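Local coordinates for fructosyl amine: oxygen oxidoreductase (Aspergillus fumigatus, PDB 3DJE), which oxidatively deglycates fructosyl amino acids (Amadori products) with a bound FAD cofactor and molecular oxygen as electron acceptor, at residues V12-W17 with V33-P38; G185-L190 with G222-F227; T213-G218 with L356-G361. All blocks are in the same frame, centred on the assembly; numbering follows the deposited sequence.

Contact 1: residues V12-W17 with V33-P38; sequences VGAGTW and VTVLDP. With FAD (flavin-adenine dinucleotide), chain C.
Asp37 and Ala14 meet where the glycine-rich turn of a Rossmann-type FAD-binding fold packs against the end of its second strand. The carboxylate of Asp37 is shared between protein and cofactor: OD1 accepts the ribose hydroxyl O2B of FAD at 2.7 Å, and OD2 takes the neighbouring hydroxyl O3B. OD2 also receives the amide N of Ala14 at 2.7 Å, on its anti lone pair, so the turn itself holds the acid in place at the ribose hydroxyls; Tyr39 N adds a further bond to OD1. At the other end of the turn Gly15 stands at the N-cap of helix 16-27. Its CA lies 3.3 Å from FAD O5B, a close approach of backbone to cofactor. The first helical amides then point at the pyrophosphate: Thr16 N reaches O1A with a nearly straight bond (173°), and Trp17 N reaches O2P at 2.8 Å. Thr16 OG1, set beside its own backbone N (chi1 -46°), donates to O1A and accepts from FAD O4'. Behind this first shell, Val12 and Leu36 pair as parallel neighbours of the beta-alpha-beta unit formed by strand 9-12, helix 16-27 and strand 33-37. Gly13 N closes that pairing on Leu36 O at 2.9 Å. Beside the Asp37 bond, the Val35 methyl CG1, anti to its backbone N, abuts Ala14 CB at 3.6 Å.

Contact 2: residues G185-L190 with G222-F227; sequences GRVVTL and GQFLDF. With FAD (flavin-adenine dinucleotide), chain C.
Phe224 presses the edge of its ring against Val187 at the adenine end of the FAD site, where the first strand of a three-stranded antiparallel sheet meets the loop leading out of strand 212-215. On the packed side, the ring corner CE1 sits 3.6 Å from Val187 CG1 and also meets Val187 O, which lies near the ring plane. The adjacent corner, CZ, comes to 3.3 Å from FAD N6A, again at the edge of the ring. Farther along, Leu190 crosses Phe224 at about a right angle, with CG 4.1 Å from Phe224 CB and the methyl CD1 against the backbone carbonyl. Placing CG beside the backbone N (chi1 -56°) directs the Phe224 ring toward the strand, and Gln223 CB lies over the centre of one ring face. Val187 reads the adenine with its backbone: its N donates to FAD N1A at 3.1 Å, and its O accepts from N6A with an angle of 159° at the hydrogen.

No direct hydrogen bond joins the two segments; on the solvent side, waters bridge them. One water joins Arg186 NH1, Val187 O and Gln223 NE2; another receives N6A and donates to Gln223 OE1, with a weak bond from Arg186 NH1. Both lie at the edge of the guanidinium, in its plane. Where Val188 and Thr189 form a classic beta bulge opposite Val201, a third water donates to Val188 O at 2.8 Å and accepts from Gln223 NE2.

Contact 3: residues T213-G218 with L356-G361; sequences TFLCAG and LVLGCG. With FAD (flavin-adenine dinucleotide), chain C.
Two parallel strands of the Rossmann-type sheet, 212-215 and 356-360, run side by side here; the axes of segments 213-215 and 356-360 approach to 4.7 Å at 25°. The ladder consists of three bonds: Val357 N to Thr213 O and Leu215 N to Val357 O, each 2.8 Å, then Gly359 N to Leu215 O, whose donor is tilted 29° from the carbonyl plane. CA-H contacts from Leu356 to Thr213 O and from Phe214 to Val357 O support it.

On one face Phe214 and Val357 lie side by side and point the same way. Ring atom CD1 of Phe214 is 3.6 Å from Val357 CB, while methyl CG2 of Val357 sits over a ring face; helices 16-27 and 373-382 pack on this side. The other face carries Thr213, Leu215, Leu356 and Leu358. There Leu215, with CG anti to its backbone N (chi1 -178°), brings CD2 to 4.1 Å from Leu358 CD1, and the two side chains meet at a slant. Leu356 CD1 turns back to Thr213 O at 3.4 Å.

Beyond Cys216 and Gly359 the chains separate. A water takes the amide of Gly218 and donates to Gly359 O and to the phosphate oxygen FAD O1P, 2.9 Å away. Ala217 CA approaches ribose O4B, and Gly218 CA approaches O3P. Parallel strands whose C-terminal ends meet the dinucleotide are typical of the Rossmann-type FAD-binding fold.

How the contacts relate
All three contacts line one FAD molecule, spread along it from the adenine to the pyrophosphate and the start of the ribityl chain: contact 1 holds the ribose and pyrophosphate, contact 2 the adenine edge, and contact 3 flanks the ribose and pyrophosphate. Contacts 1 and 3 belong to the same sheet, with centres about 10 Å apart. Strand 9-12 joins them through probable hydrogen bonds of Val12 N to Phe214 O and Val12 O to Cys216 N, each 2.8 Å. Contact 2 abuts both: Leu36 CD1 meets Val187 CG2 at 3.7 Å, while Leu225 and Phe227 pack on Leu356, Leu358, Cys360 and Leu215. The pocket that holds the ligand FSA lies at the flavin end of the cofactor.

Contact 1: residues V12-W17 with V33-P38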
loop_
_atom_site.group_PDB
_atom_site.type_symbol
_atom_site.label_atom_id
_atom_site.label_comp_id
_atom_site.label_asym_id
_atom_site.label_seq_id
_atom_site.Cartn_x
_atom_site.Cartn_y
_atom_site.Cartn_z
ATOM N N VAL A 12 2.360 15.297 -8.174
ATOM C CA VAL A 12 2.423 15.588 -6.733
ATOM C C VAL A 12 2.490 14.271 -5.968
ATOM O O VAL A 12 1.496 13.529 -5.892
ATOM C CB VAL A 12 1.222 16.450 -6.253
ATOM C CG1 VAL A 12 1.273 16.691 -4.697
ATOM C CG2 VAL A 12 1.182 17.778 -6.990
ATOM N N GLY A 13 3.678 13.982 -5.441
ATOM C CA GLY A 13 3.960 12.751 -4.713
ATOM C C GLY A 13 4.858 11.801 -5.489
ATOM O O GLY A 13 4.518 11.382 -6.600
ATOM N N ALA A 14 6.001 11.442 -4.899
ATOM C CA ALA A 14 6.930 10.465 -5.478
ATOM C C ALA A 14 6.861 9.109 -4.758
ATOM O O ALA A 14 7.875 8.427 -4.588
ATOM C CB ALA A 14 8.366 11.023 -5.445
ATOM N N GLY A 15 5.657 8.733 -4.337
ATOM C CA GLY A 15 5.440 7.451 -3.689
ATOM C C GLY A 15 5.209 6.368 -4.713
ATOM O O GLY A 15 5.691 6.446 -5.854
ATOM N N THR A 16 4.457 5.357 -4.311
ATOM C CA THR A 16 4.283 4.173 -5.157
ATOM C C THR A 16 3.678 4.534 -6.527
ATOM O O THR A 16 4.237 4.215 -7.592
ATOM C CB THR A 16 3.388 3.137 -4.467
ATOM O OG1 THR A 16 3.806 2.971 -3.104
ATOM C CG2 THR A 16 3.473 1.815 -5.195
ATOM N N TRP A 17 2.534 5.199 -6.490
ATOM C CA TRP A 17 1.789 5.456 -7.709
ATOM C C TRP A 17 2.328 6.663 -8.486
ATOM O O TRP A 17 2.326 6.656 -9.724
ATOM C CB TRP A 17 0.304 5.581 -7.386
ATOM C CG TRP A 17 -0.352 4.255 -7.061
ATOM C CD1 TRP A 17 0.261 3.071 -6.717
ATOM C CD2 TRP A 17 -1.754 3.992 -7.079
ATOM N NE1 TRP A 17 -0.687 2.087 -6.534
ATOM C CE2 TRP A 17 -1.928 2.629 -6.749
ATOM C CE3 TRP A 17 -2.889 4.783 -7.344
ATOM C CZ2 TRP A 17 -3.192 2.037 -6.683
ATOM C CZ3 TRP A 17 -4.152 4.184 -7.283
ATOM C CH2 TRP A 17 -4.282 2.833 -6.942
ATOM N N VAL A 33 8.694 16.100 -17.436
ATOM C CA VAL A 33 7.922 15.665 -16.257
ATOM C C VAL A 33 8.688 16.053 -15.004
ATOM O O VAL A 33 9.899 15.819 -14.913
ATOM C CB VAL A 33 7.743 14.124 -16.268
ATOM C CG1 VAL A 33 6.935 13.653 -15.049
ATOM C CG2 VAL A 33 7.090 13.661 -17.582
ATOM N N THR A 34 7.977 16.650 -14.043
ATOM C CA THR A 34 8.568 16.992 -12.753
ATOM C C THR A 34 7.770 16.320 -11.647
ATOM O O THR A 34 6.535 16.334 -11.672
ATOM C CB THR A 34 8.579 18.522 -12.527
ATOM O OG1 THR A 34 9.331 19.151 -13.574
ATOM C CG2 THR A 34 9.237 18.876 -11.202
ATOM N N VAL A 35 8.474 15.732 -10.686
ATOM C CA VAL A 35 7.821 15.106 -9.536
ATOM C C VAL A 35 8.249 15.829 -8.265
ATOM O O VAL A 35 9.454 16.048 -8.051
ATOM C CB VAL A 35 8.178 13.595 -9.414
ATOM C CG1 VAL A 35 7.355 12.933 -8.288
ATOM C CG2 VAL A 35 7.926 12.855 -10.733
ATOM N N LEU A 36 7.265 16.145 -7.419
ATOM C CA LEU A 36 7.498 16.864 -6.153
ATOM C C LEU A 36 7.169 15.994 -4.950
ATOM O O LEU A 36 6.088 15.414 -4.879
ATOM C CB LEU A 36 6.598 18.112 -6.083
ATOM C CG LEU A 36 6.731 19.152 -7.198
ATOM C CD1 LEU A 36 5.625 20.202 -7.042
ATOM C CD2 LEU A 36 8.106 19.800 -7.187
ATOM N N ASP A 37 8.072 15.944 -3.980
ATOM C CA ASP A 37 7.801 15.186 -2.740
ATOM C C ASP A 37 8.584 15.817 -1.577
ATOM O O ASP A 37 9.732 16.179 -1.762
ATOM C CB ASP A 37 8.222 13.725 -2.952
ATOM C CG ASP A 37 7.615 12.768 -1.936
ATOM O OD1 ASP A 37 7.958 12.862 -0.736
ATOM O OD2 ASP A 37 6.795 11.914 -2.335
ATOM N N PRO A 38 7.961 15.943 -0.382
ATOM C CA PRO A 38 8.616 16.550 0.779
ATOM C C PRO A 38 9.730 15.695 1.397
ATOM O O PRO A 38 10.477 16.193 2.253
ATOM C CB PRO A 38 7.465 16.733 1.784
ATOM C CG PRO A 38 6.461 15.718 1.422
ATOM C CD PRO A 38 6.572 15.561 -0.088
HETATM P PA FAD C . 2.429 6.490 -1.044
HETATM O O1A FAD C . 3.331 5.484 -1.617
HETATM O O2A FAD C . 2.275 6.549 0.442
HETATM O O5B FAD C . 2.942 7.865 -1.633
HETATM C C5B FAD C . 2.410 9.130 -1.232
HETATM C C4B FAD C . 3.503 10.173 -1.496
HETATM O O4B FAD C . 2.830 11.429 -1.294
HETATM C C3B FAD C . 4.576 10.046 -0.389
HETATM O O3B FAD C . 5.870 9.771 -0.950
HETATM C C2B FAD C . 4.517 11.434 0.269
HETATM O O2B FAD C . 5.839 11.929 0.647
HETATM C C1B FAD C . 3.826 12.288 -0.831
HETATM N N9A FAD C . 3.372 13.567 -0.205
HETATM C C8A FAD C . 2.810 13.758 1.008
HETATM N N7A FAD C . 2.612 15.080 1.194
HETATM C C5A FAD C . 3.053 15.717 0.099
HETATM C C6A FAD C . 3.126 17.062 -0.277
HETATM N N6A FAD C . 2.697 18.029 0.568
HETATM N N1A FAD C . 3.640 17.371 -1.483
HETATM C C2A FAD C . 4.077 16.422 -2.320
HETATM N N3A FAD C . 4.026 15.127 -1.991
HETATM C C4A FAD C . 3.519 14.760 -0.789
HETATM N N1 FAD C . -0.060 -3.216 -0.698
HETATM C C2 FAD C . 0.188 -4.397 -1.394
HETATM O O2 FAD C . -0.038 -4.494 -2.602
HETATM N N3 FAD C . 0.697 -5.495 -0.699
HETATM C C4 FAD C . 0.951 -5.445 0.668
HETATM O O4 FAD C . 1.407 -6.438 1.250
HETATM C C4X FAD C . 0.680 -4.255 1.359
HETATM N N5 FAD C . 0.907 -4.175 2.732
HETATM C C5X FAD C . 0.803 -2.942 3.371
HETATM C C6 FAD C . 1.236 -2.838 4.689
HETATM C C7 FAD C . 1.190 -1.614 5.344
HETATM C C7M FAD C . 1.658 -1.565 6.806
HETATM C C8 FAD C . 0.736 -0.478 4.676
HETATM C C8M FAD C . 0.760 0.897 5.385
HETATM C C9 FAD C . 0.317 -0.586 3.342
HETATM C C9A FAD C . 0.360 -1.818 2.678
HETATM N N10 FAD C . -0.066 -1.960 1.342
HETATM C C10 FAD C . 0.179 -3.155 0.666
HETATM C "C1'" FAD C . -0.747 -0.856 0.652
HETATM C "C2'" FAD C . 0.260 -0.061 -0.180
HETATM O "O2'" FAD C . 1.479 0.124 0.573
HETATM C "C3'" FAD C . -0.350 1.287 -0.550
HETATM O "O3'" FAD C . -1.688 1.080 -1.048
HETATM C "C4'" FAD C . 0.447 2.001 -1.648
HETATM O "O4'" FAD C . 1.850 1.968 -1.390
HETATM C "C5'" FAD C . -0.015 3.461 -1.722
HETATM O "O5'" FAD C . 0.681 4.133 -2.785
HETATM P P FAD C . 0.445 5.699 -3.035
HETATM O O1P FAD C . -1.020 5.955 -3.166
HETATM O O2P FAD C . 1.373 6.074 -4.122
HETATM O O3P FAD C . 0.952 6.411 -1.685
#

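Contact 2: residues G185-L190 with G222-F227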
loop_
_atom_site.group_PDB
_atom_site.type_symbol
_atom_site.label_atom_id
_atom_site.label_comp_id
_atom_site.label_asym_id
_atom_site.label_seq_id
_atom_site.Cartn_x
_atom_site.Cartn_y
_atom_site.Cartn_z
ATOM N N GLY A 185 10.229 20.343 -2.108
ATOM C CA GLY A 185 9.270 19.393 -2.687
ATOM C C GLY A 185 7.955 19.270 -1.940
ATOM O O GLY A 185 7.138 18.419 -2.280
ATOM N N ARG A 186 7.746 20.102 -0.913
ATOM C CA ARG A 186 6.520 20.039 -0.131
ATOM C C ARG A 186 5.474 20.949 -0.759
ATOM O O ARG A 186 5.546 22.182 -0.635
ATOM C CB ARG A 186 6.752 20.426 1.344
ATOM C CG ARG A 186 5.451 20.511 2.142
ATOM C CD ARG A 186 5.652 20.559 3.659
ATOM N NE ARG A 186 5.906 19.227 4.215
ATOM C CZ ARG A 186 4.992 18.260 4.326
ATOM N NH1 ARG A 186 3.739 18.464 3.906
ATOM N NH2 ARG A 186 5.328 17.080 4.845
ATOM N N VAL A 187 4.496 20.352 -1.427
ATOM C CA VAL A 187 3.423 21.164 -2.014
ATOM C C VAL A 187 2.568 21.738 -0.889
ATOM O O VAL A 187 2.181 21.015 0.040
ATOM C CB VAL A 187 2.539 20.337 -2.969
ATOM C CG1 VAL A 187 1.319 21.131 -3.378
ATOM C CG2 VAL A 187 3.338 19.923 -4.210
ATOM N N VAL A 188 2.265 23.035 -0.985
ATOM C CA VAL A 188 1.420 23.687 0.029
ATOM C C VAL A 188 0.017 24.005 -0.473
ATOM O O VAL A 188 -0.911 24.158 0.327
ATOM C CB VAL A 188 2.059 24.958 0.648
ATOM C CG1 VAL A 188 3.375 24.592 1.366
ATOM C CG2 VAL A 188 2.262 26.047 -0.410
ATOM N N THR A 189 -0.117 24.131 -1.793
ATOM C CA THR A 189 -1.432 24.254 -2.434
ATOM C C THR A 189 -1.308 23.949 -3.910
ATOM O O THR A 189 -0.250 24.128 -4.490
ATOM C CB THR A 189 -2.034 25.680 -2.269
ATOM O OG1 THR A 189 -3.375 25.696 -2.784
ATOM C CG2 THR A 189 -1.188 26.740 -2.978
ATOM N N LEU A 190 -2.390 23.448 -4.502
ATOM C CA LEU A 190 -2.475 23.459 -5.958
ATOM C C LEU A 190 -2.775 24.897 -6.398
ATOM O O LEU A 190 -3.223 25.735 -5.585
ATOM C CB LEU A 190 -3.581 22.496 -6.436
ATOM C CG LEU A 190 -3.400 21.030 -6.008
ATOM C CD1 LEU A 190 -4.605 20.192 -6.452
ATOM C CD2 LEU A 190 -2.095 20.447 -6.561
ATOM N N GLY A 222 -6.125 14.224 0.193
ATOM C CA GLY A 222 -7.281 15.041 0.600
ATOM C C GLY A 222 -6.943 16.433 1.114
ATOM O O GLY A 222 -7.832 17.289 1.260
ATOM N N GLN A 223 -5.666 16.679 1.405
ATOM C CA GLN A 223 -5.236 18.013 1.837
ATOM C C GLN A 223 -5.445 19.034 0.712
ATOM O O GLN A 223 -5.708 20.214 0.958
ATOM C CB GLN A 223 -3.758 17.979 2.217
ATOM C CG GLN A 223 -3.275 19.283 2.844
ATOM C CD GLN A 223 -1.782 19.299 3.039
ATOM O OE1 GLN A 223 -1.202 18.348 3.573
ATOM N NE2 GLN A 223 -1.148 20.382 2.613
ATOM N N PHE A 224 -5.324 18.571 -0.525
ATOM C CA PHE A 224 -5.180 19.461 -1.680
ATOM C C PHE A 224 -6.429 19.746 -2.488
ATOM O O PHE A 224 -6.460 20.699 -3.273
ATOM C CB PHE A 224 -4.107 18.890 -2.605
ATOM C CG PHE A 224 -2.802 18.684 -1.911
ATOM C CD1 PHE A 224 -2.026 19.778 -1.545
ATOM C CD2 PHE A 224 -2.378 17.406 -1.560
ATOM C CE1 PHE A 224 -0.821 19.593 -0.875
ATOM C CE2 PHE A 224 -1.178 17.212 -0.888
ATOM C CZ PHE A 224 -0.400 18.295 -0.551
ATOM N N LEU A 225 -7.447 18.905 -2.301
ATOM C CA LEU A 225 -8.630 18.890 -3.137
ATOM C C LEU A 225 -9.810 18.415 -2.300
ATOM O O LEU A 225 -9.631 17.597 -1.403
ATOM C CB LEU A 225 -8.402 17.881 -4.288
ATOM C CG LEU A 225 -9.416 17.717 -5.414
ATOM C CD1 LEU A 225 -9.306 18.867 -6.384
ATOM C CD2 LEU A 225 -9.186 16.409 -6.150
ATOM N N ASP A 226 -11.008 18.889 -2.634
ATOM C CA ASP A 226 -12.233 18.356 -2.045
ATOM C C ASP A 226 -12.625 17.039 -2.717
ATOM O O ASP A 226 -13.155 17.044 -3.831
ATOM C CB ASP A 226 -13.369 19.379 -2.187
ATOM C CG ASP A 226 -14.656 18.946 -1.483
ATOM O OD1 ASP A 226 -14.712 17.851 -0.879
ATOM O OD2 ASP A 226 -15.637 19.720 -1.542
ATOM N N PHE A 227 -12.367 15.921 -2.039
ATOM C CA PHE A 227 -12.717 14.620 -2.589
ATOM C C PHE A 227 -14.165 14.202 -2.362
ATOM O O PHE A 227 -14.540 13.063 -2.668
ATOM C CB PHE A 227 -11.759 13.532 -2.079
ATOM C CG PHE A 227 -10.447 13.505 -2.805
ATOM C CD1 PHE A 227 -9.386 14.306 -2.383
ATOM C CD2 PHE A 227 -10.278 12.694 -3.921
ATOM C CE1 PHE A 227 -8.161 14.281 -3.060
ATOM C CE2 PHE A 227 -9.048 12.657 -4.609
ATOM C CZ PHE A 227 -8.001 13.461 -4.184
HETATM P PA FAD C . 2.429 6.490 -1.044
HETATM O O1A FAD C . 3.331 5.484 -1.617
HETATM O O2A FAD C . 2.275 6.549 0.442
HETATM O O5B FAD C . 2.942 7.865 -1.633
HETATM C C5B FAD C . 2.410 9.130 -1.232
HETATM C C4B FAD C . 3.503 10.173 -1.496
HETATM O O4B FAD C . 2.830 11.429 -1.294
HETATM C C3B FAD C . 4.576 10.046 -0.389
HETATM O O3B FAD C . 5.870 9.771 -0.950
HETATM C C2B FAD C . 4.517 11.434 0.269
HETATM O O2B FAD C . 5.839 11.929 0.647
HETATM C C1B FAD C . 3.826 12.288 -0.831
HETATM N N9A FAD C . 3.372 13.567 -0.205
HETATM C C8A FAD C . 2.810 13.758 1.008
HETATM N N7A FAD C . 2.612 15.080 1.194
HETATM C C5A FAD C . 3.053 15.717 0.099
HETATM C C6A FAD C . 3.126 17.062 -0.277
HETATM N N6A FAD C . 2.697 18.029 0.568
HETATM N N1A FAD C . 3.640 17.371 -1.483
HETATM C C2A FAD C . 4.077 16.422 -2.320
HETATM N N3A FAD C . 4.026 15.127 -1.991
HETATM C C4A FAD C . 3.519 14.760 -0.789
HETATM N N1 FAD C . -0.060 -3.216 -0.698
HETATM C C2 FAD C . 0.188 -4.397 -1.394
HETATM O O2 FAD C . -0.038 -4.494 -2.602
HETATM N N3 FAD C . 0.697 -5.495 -0.699
HETATM C C4 FAD C . 0.951 -5.445 0.668
HETATM O O4 FAD C . 1.407 -6.438 1.250
HETATM C C4X FAD C . 0.680 -4.255 1.359
HETATM N N5 FAD C . 0.907 -4.175 2.732
HETATM C C5X FAD C . 0.803 -2.942 3.371
HETATM C C6 FAD C . 1.236 -2.838 4.689
HETATM C C7 FAD C . 1.190 -1.614 5.344
HETATM C C7M FAD C . 1.658 -1.565 6.806
HETATM C C8 FAD C . 0.736 -0.478 4.676
HETATM C C8M FAD C . 0.760 0.897 5.385
HETATM C C9 FAD C . 0.317 -0.586 3.342
HETATM C C9A FAD C . 0.360 -1.818 2.678
HETATM N N10 FAD C . -0.066 -1.960 1.342
HETATM C C10 FAD C . 0.179 -3.155 0.666
HETATM C "C1'" FAD C . -0.747 -0.856 0.652
HETATM C "C2'" FAD C . 0.260 -0.061 -0.180
HETATM O "O2'" FAD C . 1.479 0.124 0.573
HETATM C "C3'" FAD C . -0.350 1.287 -0.550
HETATM O "O3'" FAD C . -1.688 1.080 -1.048
HETATM C "C4'" FAD C . 0.447 2.001 -1.648
HETATM O "O4'" FAD C . 1.850 1.968 -1.390
HETATM C "C5'" FAD C . -0.015 3.461 -1.722
HETATM O "O5'" FAD C . 0.681 4.133 -2.785
HETATM P P FAD C . 0.445 5.699 -3.035
HETATM O O1P FAD C . -1.020 5.955 -3.166
HETATM O O2P FAD C . 1.373 6.074 -4.122
HETATM O O3P FAD C . 0.952 6.411 -1.685
HETATM O O HOH W 1 1.872 20.775 2.801
HETATM O O HOH W 2 1.328 17.564 3.031
HETATM O O HOH W 3 -2.805 22.201 0.846
#

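Contact 3: residues T213-G218 with L356-G361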
loop_
_atom_site.group_PDB
_atom_site.type_symbol
_atom_site.label_atom_id
_atom_site.label_comp_id
_atom_site.label_asym_id
_atom_site.label_seq_id
_atom_site.Cartn_x
_atom_site.Cartn_y
_atom_site.Cartn_z
ATOM N N THR A 213 -1.528 18.205 -14.142
ATOM C CA THR A 213 -1.060 17.893 -12.789
ATOM C C THR A 213 -1.680 16.572 -12.363
ATOM O O THR A 213 -2.901 16.404 -12.460
ATOM C CB THR A 213 -1.484 19.018 -11.800
ATOM O OG1 THR A 213 -0.909 20.271 -12.207
ATOM C CG2 THR A 213 -1.080 18.699 -10.367
ATOM N N PHE A 214 -0.838 15.643 -11.897
ATOM C CA PHE A 214 -1.276 14.366 -11.367
ATOM C C PHE A 214 -1.183 14.434 -9.850
ATOM O O PHE A 214 -0.131 14.763 -9.320
ATOM C CB PHE A 214 -0.357 13.237 -11.830
ATOM C CG PHE A 214 -0.376 12.988 -13.321
ATOM C CD1 PHE A 214 -1.142 11.954 -13.858
ATOM C CD2 PHE A 214 0.398 13.767 -14.179
ATOM C CE1 PHE A 214 -1.143 11.703 -15.240
ATOM C CE2 PHE A 214 0.392 13.521 -15.566
ATOM C CZ PHE A 214 -0.382 12.483 -16.085
ATOM N N LEU A 215 -2.271 14.097 -9.172
ATOM C CA LEU A 215 -2.277 14.075 -7.718
ATOM C C LEU A 215 -2.104 12.628 -7.246
ATOM O O LEU A 215 -3.012 11.808 -7.378
ATOM C CB LEU A 215 -3.554 14.717 -7.187
ATOM C CG LEU A 215 -3.684 14.819 -5.663
ATOM C CD1 LEU A 215 -2.482 15.557 -5.078
ATOM C CD2 LEU A 215 -4.979 15.523 -5.313
ATOM N N CYS A 216 -0.917 12.349 -6.708
ATOM C CA CYS A 216 -0.525 11.005 -6.285
ATOM C C CYS A 216 0.073 11.053 -4.881
ATOM O O CYS A 216 1.091 10.431 -4.597
ATOM C CB CYS A 216 0.502 10.432 -7.270
ATOM S SG CYS A 216 -0.157 10.169 -8.915
ATOM N N ALA A 217 -0.580 11.795 -3.995
ATOM C CA ALA A 217 -0.066 12.035 -2.655
ATOM C C ALA A 217 -0.559 11.041 -1.582
ATOM O O ALA A 217 -0.412 11.294 -0.375
ATOM C CB ALA A 217 -0.371 13.492 -2.252
ATOM N N GLY A 218 -1.145 9.926 -2.020
ATOM C CA GLY A 218 -1.511 8.856 -1.105
ATOM C C GLY A 218 -2.451 9.338 -0.027
ATOM O O GLY A 218 -3.453 10.012 -0.325
ATOM N N LEU A 356 -6.435 18.390 -14.234
ATOM C CA LEU A 356 -6.088 17.547 -13.078
ATOM C C LEU A 356 -6.396 16.072 -13.315
ATOM O O LEU A 356 -7.480 15.728 -13.809
ATOM C CB LEU A 356 -6.821 18.032 -11.823
ATOM C CG LEU A 356 -6.548 17.292 -10.504
ATOM C CD1 LEU A 356 -5.099 17.465 -10.076
ATOM C CD2 LEU A 356 -7.497 17.762 -9.394
ATOM N N VAL A 357 -5.436 15.218 -12.952
ATOM C CA VAL A 357 -5.602 13.764 -13.009
ATOM C C VAL A 357 -5.389 13.211 -11.603
ATOM O O VAL A 357 -4.412 13.556 -10.945
ATOM C CB VAL A 357 -4.595 13.106 -13.976
ATOM C CG1 VAL A 357 -4.858 11.598 -14.097
ATOM C CG2 VAL A 357 -4.695 13.744 -15.370
ATOM N N LEU A 358 -6.312 12.368 -11.159
ATOM C CA LEU A 358 -6.239 11.716 -9.854
ATOM C C LEU A 358 -5.606 10.350 -10.003
ATOM O O LEU A 358 -5.989 9.597 -10.889
ATOM C CB LEU A 358 -7.646 11.522 -9.257
ATOM C CG LEU A 358 -8.431 12.750 -8.752
ATOM C CD1 LEU A 358 -7.512 13.758 -8.053
ATOM C CD2 LEU A 358 -9.196 13.392 -9.888
ATOM N N GLY A 359 -4.655 10.018 -9.139
ATOM C CA GLY A 359 -4.166 8.652 -9.070
ATOM C C GLY A 359 -4.056 8.282 -7.612
ATOM O O GLY A 359 -2.985 8.385 -7.019
ATOM N N CYS A 360 -5.184 7.913 -7.020
ATOM C CA CYS A 360 -5.202 7.636 -5.584
ATOM C C CYS A 360 -6.292 6.668 -5.156
ATOM O O CYS A 360 -6.802 5.907 -5.973
ATOM C CB CYS A 360 -5.254 8.917 -4.764
ATOM S SG CYS A 360 -6.598 9.949 -5.249
ATOM N N GLY A 361 -6.601 6.676 -3.859
ATOM C CA GLY A 361 -7.505 5.693 -3.271
ATOM C C GLY A 361 -7.016 4.257 -3.418
ATOM O O GLY A 361 -7.796 3.353 -3.683
HETATM P PA FAD C . 2.429 6.490 -1.044
HETATM O O1A FAD C . 3.331 5.484 -1.617
HETATM O O2A FAD C . 2.275 6.549 0.442
HETATM O O5B FAD C . 2.942 7.865 -1.633
HETATM C C5B FAD C . 2.410 9.130 -1.232
HETATM C C4B FAD C . 3.503 10.173 -1.496
HETATM O O4B FAD C . 2.830 11.429 -1.294
HETATM C C3B FAD C . 4.576 10.046 -0.389
HETATM O O3B FAD C . 5.870 9.771 -0.950
HETATM C C2B FAD C . 4.517 11.434 0.269
HETATM O O2B FAD C . 5.839 11.929 0.647
HETATM C C1B FAD C . 3.826 12.288 -0.831
HETATM N N9A FAD C . 3.372 13.567 -0.205
HETATM C C8A FAD C . 2.810 13.758 1.008
HETATM N N7A FAD C . 2.612 15.080 1.194
HETATM C C5A FAD C . 3.053 15.717 0.099
HETATM C C6A FAD C . 3.126 17.062 -0.277
HETATM N N6A FAD C . 2.697 18.029 0.568
HETATM N N1A FAD C . 3.640 17.371 -1.483
HETATM C C2A FAD C . 4.077 16.422 -2.320
HETATM N N3A FAD C . 4.026 15.127 -1.991
HETATM C C4A FAD C . 3.519 14.760 -0.789
HETATM N N1 FAD C . -0.060 -3.216 -0.698
HETATM C C2 FAD C . 0.188 -4.397 -1.394
HETATM O O2 FAD C . -0.038 -4.494 -2.602
HETATM N N3 FAD C . 0.697 -5.495 -0.699
HETATM C C4 FAD C . 0.951 -5.445 0.668
HETATM O O4 FAD C . 1.407 -6.438 1.250
HETATM C C4X FAD C . 0.680 -4.255 1.359
HETATM N N5 FAD C . 0.907 -4.175 2.732
HETATM C C5X FAD C . 0.803 -2.942 3.371
HETATM C C6 FAD C . 1.236 -2.838 4.689
HETATM C C7 FAD C . 1.190 -1.614 5.344
HETATM C C7M FAD C . 1.658 -1.565 6.806
HETATM C C8 FAD C . 0.736 -0.478 4.676
HETATM C C8M FAD C . 0.760 0.897 5.385
HETATM C C9 FAD C . 0.317 -0.586 3.342
HETATM C C9A FAD C . 0.360 -1.818 2.678
HETATM N N10 FAD C . -0.066 -1.960 1.342
HETATM C C10 FAD C . 0.179 -3.155 0.666
HETATM C "C1'" FAD C . -0.747 -0.856 0.652
HETATM C "C2'" FAD C . 0.260 -0.061 -0.180
HETATM O "O2'" FAD C . 1.479 0.124 0.573
HETATM C "C3'" FAD C . -0.350 1.287 -0.550
HETATM O "O3'" FAD C . -1.688 1.080 -1.048
HETATM C "C4'" FAD C . 0.447 2.001 -1.648
HETATM O "O4'" FAD C . 1.850 1.968 -1.390
HETATM C "C5'" FAD C . -0.015 3.461 -1.722
HETATM O "O5'" FAD C . 0.681 4.133 -2.785
HETATM P P FAD C . 0.445 5.699 -3.035
HETATM O O1P FAD C . -1.020 5.955 -3.166
HETATM O O2P FAD C . 1.373 6.074 -4.122
HETATM O O3P FAD C . 0.952 6.411 -1.685
HETATM O O HOH W 4 -1.690 8.436 -4.452
HETATM O O HOH W 5 -4.947 7.889 -1.642
#